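Local coordinates for hypothetical protein PA2201 (Pseudomonas aeruginosa, PDB 2FEF), which is of unknown function but may be a PoNi-type immunity protein that neutralises a bacterial PoNe-type DNase toxin, at residues R11-A23 / W42-R54. Residues are numbered along the deposited sequence; the frame is centred on the assembly and turned at random. Where two conformers were deposited one is given.
Sequences RLAEALPLWRNLA and WRELIAALDRFSR
Helix 12-20 packs antiparallel against 42-54, with Leu16 opposite Asp50 and Arg20 opposite Ile46; the axes approach to 10.0 Å, with 154° between their directions. Leu16 is the central knob, set in a hole made by Ile46, Leu49, Asp50 and Ser53. Its CD1 branch reaches the helix backbone, 3.6 Å from Asp50 CA, while CD2 lies against Leu49 CB. One turn earlier, Leu12 CD2 lies in the plane of the Phe52 ring, at its edge, 3.7 Å from Phe52 CD2. Ile46 serves two neighbours: its CD1 packs on Trp19 CB at 3.7 Å, and its CG2 lies beside the guanidinium of Arg20. The CB of Arg20 points away from 42-54, but a bend at chi3 (-75°) helps bring the guanidinium back across Ile46. Its NH2 forms a salt bridge to Asp50 OD2 at 2.7 Å, on the anti side of the carboxylate but 32° out of its plane. A water links Arg20 NH1 to the same oxygen. Asp50 OD1 is hydrogen-bonded to Tyr251 OH of a second subunit, so this carboxylate ties the helix pair to a neighbouring subunit. At the far end, Trp42 NE1 makes a weak hydrogen bond to Trp19 O at 3.3 Å, and Ala23 CB touches Trp42 CD1. Leu86 of helix 66-93 touches both Trp19 and Trp42, Ala79 of the same helix touches Phe52, and helix 97-127 packs on Trp19 and Leu22 through Ile103.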
ATOM      1  N   ARG B  11       2.250   1.056  20.991  1.00 28.23           N
ATOM      2  CA  ARG B  11       2.970  -0.210  20.883  1.00 28.09           C
ATOM      3  C   ARG B  11       2.391  -0.982  19.699  1.00 27.53           C
ATOM      4  O   ARG B  11       1.862  -2.110  19.817  1.00 26.26           O
ATOM      5  CB  ARG B  11       2.882  -1.005  22.197  1.00 29.77           C
ATOM      6  CG  ARG B  11       3.556  -0.325  23.425  1.00 31.57           C
ATOM      7  CD  ARG B  11       5.074  -0.032  23.227  1.00 36.39           C
ATOM      8  NE  ARG B  11       5.683   0.618  24.417  1.00 37.11           N
ATOM      9  CZ  ARG B  11       5.915   1.930  24.535  1.00 39.36           C
ATOM     10  NH1 ARG B  11       5.627   2.779  23.527  1.00 35.19           N
ATOM     11  NH2 ARG B  11       6.448   2.402  25.666  1.00 39.56           N
ATOM     12  N   LEU B  12       2.464  -0.350  18.531  1.00 27.05           N
ATOM     13  CA  LEU B  12       1.769  -0.845  17.361  1.00 27.07           C
ATOM     14  C   LEU B  12       2.331  -2.183  16.889  1.00 26.80           C
ATOM     15  O   LEU B  12       1.560  -3.071  16.472  1.00 25.99           O
ATOM     16  CB  LEU B  12       1.821   0.197  16.209  1.00 25.83           C
ATOM     17  CG  LEU B  12       1.230  -0.185  14.825  1.00 28.17           C
ATOM     18  CD1 LEU B  12      -0.265  -0.585  14.843  1.00 25.91           C
ATOM     19  CD2 LEU B  12       1.524   0.936  13.814  1.00 26.98           C
ATOM     20  N   ALA B  13       3.655  -2.327  16.892  1.00 26.09           N
ATOM     21  CA  ALA B  13       4.251  -3.560  16.338  1.00 27.39           C
ATOM     22  C   ALA B  13       3.805  -4.791  17.144  1.00 27.97           C
ATOM     23  O   ALA B  13       3.544  -5.843  16.560  1.00 28.58           O
ATOM     24  CB  ALA B  13       5.765  -3.492  16.254  1.00 26.81           C
ATOM     25  N   GLU B  14       3.738  -4.651  18.466  1.00 28.33           N
ATOM     26  CA  GLU B  14       3.236  -5.750  19.326  1.00 29.33           C
ATOM     27  C   GLU B  14       1.748  -6.045  19.125  1.00 28.71           C
ATOM     28  O   GLU B  14       1.331  -7.184  19.259  1.00 29.42           O
ATOM     29  CB  GLU B  14       3.540  -5.496  20.820  1.00 29.41           C
ATOM     30  CG  GLU B  14       4.934  -5.973  21.279  1.00 34.21           C
ATOM     31  N   ALA B  15       0.953  -5.024  18.820  1.00 27.97           N
ATOM     32  CA  ALA B  15      -0.504  -5.178  18.711  1.00 28.24           C
ATOM     33  C   ALA B  15      -0.887  -5.888  17.416  1.00 27.70           C
ATOM     34  O   ALA B  15      -1.839  -6.687  17.395  1.00 26.41           O
ATOM     35  CB  ALA B  15      -1.204  -3.806  18.811  1.00 27.74           C
ATOM     36  N   LEU B  16      -0.121  -5.637  16.336  1.00 27.03           N
ATOM     37  CA  LEU B  16      -0.534  -6.113  15.008  1.00 26.83           C
ATOM     38  C   LEU B  16      -0.827  -7.597  14.856  1.00 26.88           C
ATOM     39  O   LEU B  16      -1.847  -7.925  14.289  1.00 27.58           O
ATOM     40  CB  LEU B  16       0.427  -5.652  13.887  1.00 26.08           C
ATOM     41  CG  LEU B  16       0.141  -4.223  13.417  1.00 25.43           C
ATOM     42  CD1 LEU B  16       1.373  -3.676  12.701  1.00 27.68           C
ATOM     43  CD2 LEU B  16      -1.071  -4.186  12.520  1.00 29.24           C
ATOM     44  N   PRO B  17       0.072  -8.501  15.323  1.00 26.93           N
ATOM     45  CA  PRO B  17      -0.263  -9.918  15.194  1.00 27.19           C
ATOM     46  C   PRO B  17      -1.533 -10.329  15.926  1.00 28.78           C
ATOM     47  O   PRO B  17      -2.214 -11.267  15.491  1.00 29.23           O
ATOM     48  CB  PRO B  17       0.944 -10.617  15.834  1.00 27.61           C
ATOM     49  CG  PRO B  17       2.063  -9.629  15.612  1.00 26.69           C
ATOM     50  CD  PRO B  17       1.419  -8.321  15.880  1.00 26.53           C
ATOM     51  N   LEU B  18      -1.837  -9.651  17.031  1.00 29.75           N
ATOM     52  CA  LEU B  18      -3.070  -9.906  17.776  1.00 31.70           C
ATOM     53  C   LEU B  18      -4.270  -9.454  16.954  1.00 31.45           C
ATOM     54  O   LEU B  18      -5.252 -10.179  16.811  1.00 32.04           O
ATOM     55  CB  LEU B  18      -3.022  -9.183  19.123  1.00 31.33           C
ATOM     56  CG  LEU B  18      -1.977  -9.713  20.123  1.00 34.71           C
ATOM     57  CD1 LEU B  18      -0.586  -9.345  19.650  1.00 36.73           C
ATOM     58  CD2 LEU B  18      -2.193  -9.149  21.519  1.00 34.21           C
ATOM     59  N   TRP B  19      -4.192  -8.256  16.397  1.00 31.25           N
ATOM     60  CA  TRP B  19      -5.280  -7.732  15.558  1.00 32.36           C
ATOM     61  C   TRP B  19      -5.548  -8.563  14.312  1.00 33.47           C
ATOM     62  O   TRP B  19      -6.706  -8.828  13.942  1.00 33.25           O
ATOM     63  CB  TRP B  19      -4.970  -6.311  15.113  1.00 32.00           C
ATOM     64  CG  TRP B  19      -4.905  -5.319  16.229  1.00 31.14           C
ATOM     65  CD1 TRP B  19      -5.315  -5.492  17.521  1.00 32.03           C
ATOM     66  CD2 TRP B  19      -4.412  -3.988  16.132  1.00 30.70           C
ATOM     67  NE1 TRP B  19      -5.094  -4.339  18.242  1.00 29.71           N
ATOM     68  CE2 TRP B  19      -4.533  -3.403  17.410  1.00 29.18           C
ATOM     69  CE3 TRP B  19      -3.851  -3.239  15.087  1.00 33.51           C
ATOM     70  CZ2 TRP B  19      -4.151  -2.099  17.671  1.00 29.40           C
ATOM     71  CZ3 TRP B  19      -3.443  -1.918  15.353  1.00 32.28           C
ATOM     72  CH2 TRP B  19      -3.597  -1.373  16.641  1.00 31.64           C
ATOM     73  N   ARG B  20      -4.465  -8.939  13.643  1.00 34.81           N
ATOM     74  CA  ARG B  20      -4.536  -9.728  12.422  1.00 35.88           C
ATOM     75  C   ARG B  20      -5.383 -10.961  12.693  1.00 37.19           C
ATOM     76  O   ARG B  20      -6.219 -11.346  11.846  1.00 39.13           O
ATOM     77  CB  ARG B  20      -3.106 -10.057  11.955  1.00 34.35           C
ATOM     78  CG  ARG B  20      -2.997 -10.862  10.725  1.00 33.41           C
ATOM     79  CD  ARG B  20      -1.550 -11.052  10.334  1.00 28.76           C
ATOM     80  NE  ARG B  20      -1.023  -9.824   9.762  1.00 25.80           N
ATOM     81  CZ  ARG B  20      -0.084  -9.068  10.321  1.00 27.41           C
ATOM     82  NH1 ARG B  20       0.496  -9.433  11.473  1.00 25.03           N
ATOM     83  NH2 ARG B  20       0.315  -7.969   9.689  1.00 25.51           N
ATOM     84  N   ASN B  21      -5.226 -11.540  13.891  1.00 38.75           N
ATOM     85  CA  ASN B  21      -5.992 -12.726  14.337  1.00 39.47           C
ATOM     86  C   ASN B  21      -7.482 -12.518  14.682  1.00 39.59           C
ATOM     87  O   ASN B  21      -8.212 -13.492  14.900  1.00 38.53           O
ATOM     88  CB  ASN B  21      -5.323 -13.383  15.560  1.00 40.20           C
ATOM     89  CG  ASN B  21      -4.356 -14.526  15.200  1.00 42.70           C
ATOM     90  OD1 ASN B  21      -4.359 -15.067  14.090  1.00 45.40           O
ATOM     91  ND2 ASN B  21      -3.525 -14.899  16.172  1.00 45.61           N
ATOM     92  N   LEU B  22      -7.927 -11.265  14.772  1.00 39.58           N
ATOM     93  CA  LEU B  22      -9.313 -10.953  15.184  1.00 39.62           C
ATOM     94  C   LEU B  22     -10.321 -11.225  14.073  1.00 39.91           C
ATOM     95  O   LEU B  22     -11.517 -11.361  14.346  1.00 40.38           O
ATOM     96  CB  LEU B  22      -9.431  -9.487  15.663  1.00 39.70           C
ATOM     97  CG  LEU B  22      -8.669  -9.052  16.928  1.00 39.24           C
ATOM     98  CD1 LEU B  22      -8.835  -7.549  17.198  1.00 39.88           C
ATOM     99  CD2 LEU B  22      -9.054  -9.854  18.149  1.00 40.34           C
ATOM    100  N   ALA B  23      -9.848 -11.315  12.825  1.00 40.10           N
ATOM    101  CA  ALA B  23     -10.705 -11.725  11.697  1.00 40.66           C
ATOM    102  C   ALA B  23     -11.277 -13.149  11.883  1.00 40.79           C
ATOM    103  O   ALA B  23     -12.274 -13.540  11.237  1.00 41.85           O
ATOM    104  CB  ALA B  23      -9.940 -11.627  10.384  1.00 40.53           C
ATOM    105  N   TRP B  42     -10.333  -5.460   6.131  1.00 24.74           N
ATOM    106  CA  TRP B  42      -9.539  -5.725   7.321  1.00 25.10           C
ATOM    107  C   TRP B  42      -8.086  -5.981   6.946  1.00 24.98           C
ATOM    108  O   TRP B  42      -7.201  -5.329   7.503  1.00 25.12           O
ATOM    109  CB  TRP B  42     -10.089  -6.963   8.049  1.00 24.49           C
ATOM    110  CG  TRP B  42      -9.424  -7.188   9.419  1.00 24.55           C
ATOM    111  CD1 TRP B  42      -8.486  -8.126   9.729  1.00 25.45           C
ATOM    112  CD2 TRP B  42      -9.672  -6.446  10.618  1.00 24.44           C
ATOM    113  NE1 TRP B  42      -8.130  -8.015  11.053  1.00 25.12           N
ATOM    114  CE2 TRP B  42      -8.852  -7.002  11.628  1.00 23.90           C
ATOM    115  CE3 TRP B  42     -10.515  -5.370  10.935  1.00 24.15           C
ATOM    116  CZ2 TRP B  42      -8.833  -6.512  12.945  1.00 25.76           C
ATOM    117  CZ3 TRP B  42     -10.504  -4.876  12.242  1.00 26.70           C
ATOM    118  CH2 TRP B  42      -9.667  -5.460  13.242  1.00 24.60           C
ATOM    119  N   ARG B  43      -7.847  -6.925   6.023  1.00 25.16           N
ATOM    120  CA  ARG B  43      -6.497  -7.254   5.561  1.00 26.37           C
ATOM    121  C   ARG B  43      -5.769  -6.028   5.023  1.00 25.35           C
ATOM    122  O   ARG B  43      -4.592  -5.831   5.299  1.00 24.54           O
ATOM    123  CB  ARG B  43      -6.509  -8.311   4.443  1.00 26.03           C
ATOM    124  CG  ARG B  43      -6.861  -9.741   4.875  1.00 27.99           C
ATOM    125  CD  ARG B  43      -6.522 -10.760   3.723  1.00 28.19           C
ATOM    126  NE  ARG B  43      -5.102 -10.678   3.400  1.00 30.19           N
ATOM    127  CZ  ARG B  43      -4.160 -11.515   3.838  1.00 31.13           C
ATOM    128  NH1 ARG B  43      -4.462 -12.597   4.556  1.00 29.74           N
ATOM    129  NH2 ARG B  43      -2.905 -11.284   3.523  1.00 29.31           N
ATOM    130  N   GLU B  44      -6.464  -5.221   4.229  1.00 24.65           N
ATOM    131  CA  GLU B  44      -5.868  -3.974   3.697  1.00 25.62           C
ATOM    132  C   GLU B  44      -5.401  -3.011   4.776  1.00 24.88           C
ATOM    133  O   GLU B  44      -4.315  -2.420   4.671  1.00 23.21           O
ATOM    134  CB  GLU B  44      -6.847  -3.238   2.769  1.00 25.91           C
ATOM    135  CG  GLU B  44      -7.070  -3.920   1.433  1.00 29.32           C
ATOM    136  CD  GLU B  44      -8.273  -3.313   0.673  1.00 28.90           C
ATOM    137  OE1 GLU B  44      -8.980  -2.417   1.223  1.00 37.43           O
ATOM    138  OE2 GLU B  44      -8.538  -3.771  -0.433  1.00 34.89           O
ATOM    139  N   LEU B  45      -6.219  -2.816   5.800  1.00 23.79           N
ATOM    140  CA  LEU B  45      -5.873  -1.868   6.887  1.00 24.14           C
ATOM    141  C   LEU B  45      -4.732  -2.415   7.718  1.00 24.29           C
ATOM    142  O   LEU B  45      -3.812  -1.689   8.103  1.00 23.65           O
ATOM    143  CB  LEU B  45      -7.098  -1.602   7.787  1.00 24.40           C
ATOM    144  CG  LEU B  45      -8.149  -0.697   7.114  1.00 25.08           C
ATOM    145  CD1 LEU B  45      -9.504  -0.931   7.806  1.00 24.08           C
ATOM    146  CD2 LEU B  45      -7.701   0.766   7.210  1.00 28.78           C
ATOM    147  N   ILE B  46      -4.786  -3.708   7.990  1.00 23.88           N
ATOM    148  CA  ILE B  46      -3.707  -4.357   8.739  1.00 23.98           C
ATOM    149  C   ILE B  46      -2.377  -4.266   7.936  1.00 24.17           C
ATOM    150  O   ILE B  46      -1.320  -3.967   8.512  1.00 23.49           O
ATOM    151  CB  ILE B  46      -4.071  -5.809   9.015  1.00 23.80           C
ATOM    152  CG1 ILE B  46      -5.228  -5.894  10.048  1.00 25.43           C
ATOM    153  CG2 ILE B  46      -2.832  -6.597   9.514  1.00 24.10           C
ATOM    154  CD1 ILE B  46      -4.798  -5.690  11.517  1.00 28.94           C
ATOM    155  N   ALA B  47      -2.436  -4.556   6.636  1.00 23.16           N
ATOM    156  CA  ALA B  47      -1.248  -4.437   5.746  1.00 23.88           C
ATOM    157  C   ALA B  47      -0.693  -3.008   5.711  1.00 23.59           C
ATOM    158  O   ALA B  47       0.521  -2.819   5.731  1.00 25.06           O
ATOM    159  CB  ALA B  47      -1.554  -4.934   4.315  1.00 24.08           C
ATOM    160  N   ALA B  48      -1.569  -2.011   5.685  1.00 24.10           N
ATOM    161  CA  ALA B  48      -1.145  -0.592   5.700  1.00 25.03           C
ATOM    162  C   ALA B  48      -0.413  -0.247   7.020  1.00 24.12           C
ATOM    163  O   ALA B  48       0.615   0.420   7.044  1.00 22.84           O
ATOM    164  CB  ALA B  48      -2.378   0.321   5.513  1.00 25.18           C
ATOM    165  N   LEU B  49      -0.978  -0.682   8.127  1.00 23.64           N
ATOM    166  CA  LEU B  49      -0.383  -0.427   9.439  1.00 23.28           C
ATOM    167  C   LEU B  49       0.865  -1.258   9.613  1.00 22.99           C
ATOM    168  O   LEU B  49       1.818  -0.808  10.235  1.00 23.42           O
ATOM    169  CB  LEU B  49      -1.397  -0.744  10.562  1.00 24.16           C
ATOM    170  CG  LEU B  49      -2.564   0.244  10.675  1.00 26.30           C
ATOM    171  CD1 LEU B  49      -3.718  -0.357  11.432  1.00 26.61           C
ATOM    172  CD2 LEU B  49      -2.109   1.511  11.368  1.00 27.29           C
ATOM    173  N   ASP B  50       0.892  -2.475   9.059  1.00 23.06           N
ATOM    174  CA  ASP B  50       2.113  -3.276   9.159  1.00 24.14           C
ATOM    175  C   ASP B  50       3.264  -2.604   8.371  1.00 23.24           C
ATOM    176  O   ASP B  50       4.416  -2.514   8.848  1.00 21.91           O
ATOM    177  CB  ASP B  50       1.877  -4.702   8.648  1.00 23.30           C
ATOM    178  CG  ASP B  50       2.971  -5.653   9.077  1.00 27.09           C
ATOM    179  OD1 ASP B  50       4.129  -5.501   8.629  1.00 24.51           O
ATOM    180  OD2 ASP B  50       2.662  -6.591   9.830  1.00 28.78           O
ATOM    181  N   ARG B  51       2.942  -2.121   7.178  1.00 22.50           N
ATOM    182  CA  ARG B  51       3.891  -1.398   6.313  0.50 22.90           C
ATOM    183  C   ARG B  51       4.455  -0.182   7.044  1.00 22.65           C
ATOM    184  O   ARG B  51       5.675   0.073   7.081  1.00 22.11           O
ATOM    185  CB  ARG B  51       3.143  -0.970   5.021  0.50 23.22           C
ATOM    186  CG  ARG B  51       3.955  -0.139   4.006  0.50 24.83           C
ATOM    187  CD  ARG B  51       3.577  -0.487   2.557  0.50 28.06           C
ATOM    188  NE  ARG B  51       3.216  -1.905   2.457  0.50 32.23           N
ATOM    189  CZ  ARG B  51       4.076  -2.904   2.248  0.50 30.11           C
ATOM    190  NH1 ARG B  51       5.356  -2.662   2.055  0.50 25.52           N
ATOM    191  NH2 ARG B  51       3.634  -4.154   2.206  0.50 31.76           N
ATOM    192  N   PHE B  52       3.541   0.593   7.625  1.00 22.67           N
ATOM    193  CA  PHE B  52       3.915   1.750   8.446  1.00 23.15           C
ATOM    194  C   PHE B  52       4.863   1.358   9.600  1.00 22.98           C
ATOM    195  O   PHE B  52       5.889   2.007   9.831  1.00 23.14           O
ATOM    196  CB  PHE B  52       2.664   2.424   9.033  1.00 24.52           C
ATOM    197  CG  PHE B  52       2.985   3.566   9.995  1.00 25.69           C
ATOM    198  CD1 PHE B  52       3.647   4.715   9.532  1.00 27.82           C
ATOM    199  CD2 PHE B  52       2.624   3.479  11.337  1.00 26.64           C
ATOM    200  CE1 PHE B  52       3.932   5.770  10.416  1.00 26.47           C
ATOM    201  CE2 PHE B  52       2.881   4.527  12.213  1.00 24.10           C
ATOM    202  CZ  PHE B  52       3.547   5.662  11.768  1.00 25.60           C
ATOM    203  N   SER B  53       4.531   0.279  10.282  1.00 22.19           N
ATOM    204  CA  SER B  53       5.357  -0.222  11.409  1.00 22.78           C
ATOM    205  C   SER B  53       6.777  -0.632  10.987  1.00 22.79           C
ATOM    206  O   SER B  53       7.733  -0.674  11.817  1.00 22.86           O
ATOM    207  CB  SER B  53       4.607  -1.385  12.128  1.00 22.86           C
ATOM    208  OG  SER B  53       4.862  -2.639  11.477  1.00 24.01           O
ATOM    209  N   ARG B  54       6.949  -0.969   9.709  1.00 21.47           N
ATOM    210  CA  ARG B  54       8.260  -1.372   9.209  1.00 21.27           C
ATOM    211  C   ARG B  54       8.998  -0.220   8.547  1.00 22.27           C
ATOM    212  O   ARG B  54      10.170  -0.380   8.188  1.00 23.38           O
ATOM    213  CB  ARG B  54       8.152  -2.558   8.244  1.00 22.70           C
ATOM    214  CG  ARG B  54       7.492  -3.814   8.856  1.00 21.59           C
ATOM    215  CD  ARG B  54       8.338  -4.346  10.055  1.00 19.77           C
ATOM    216  NE  ARG B  54       9.672  -4.757   9.599  1.00 25.08           N
ATOM    217  CZ  ARG B  54      10.642  -5.192  10.404  1.00 27.88           C
ATOM    218  NH1 ARG B  54      10.425  -5.280  11.705  1.00 26.69           N
ATOM    219  NH2 ARG B  54      11.830  -5.542   9.915  1.00 28.93           N
TER
HETATM  220  O   HOH W   1       2.981  -7.963  12.110  1.00 24.68           O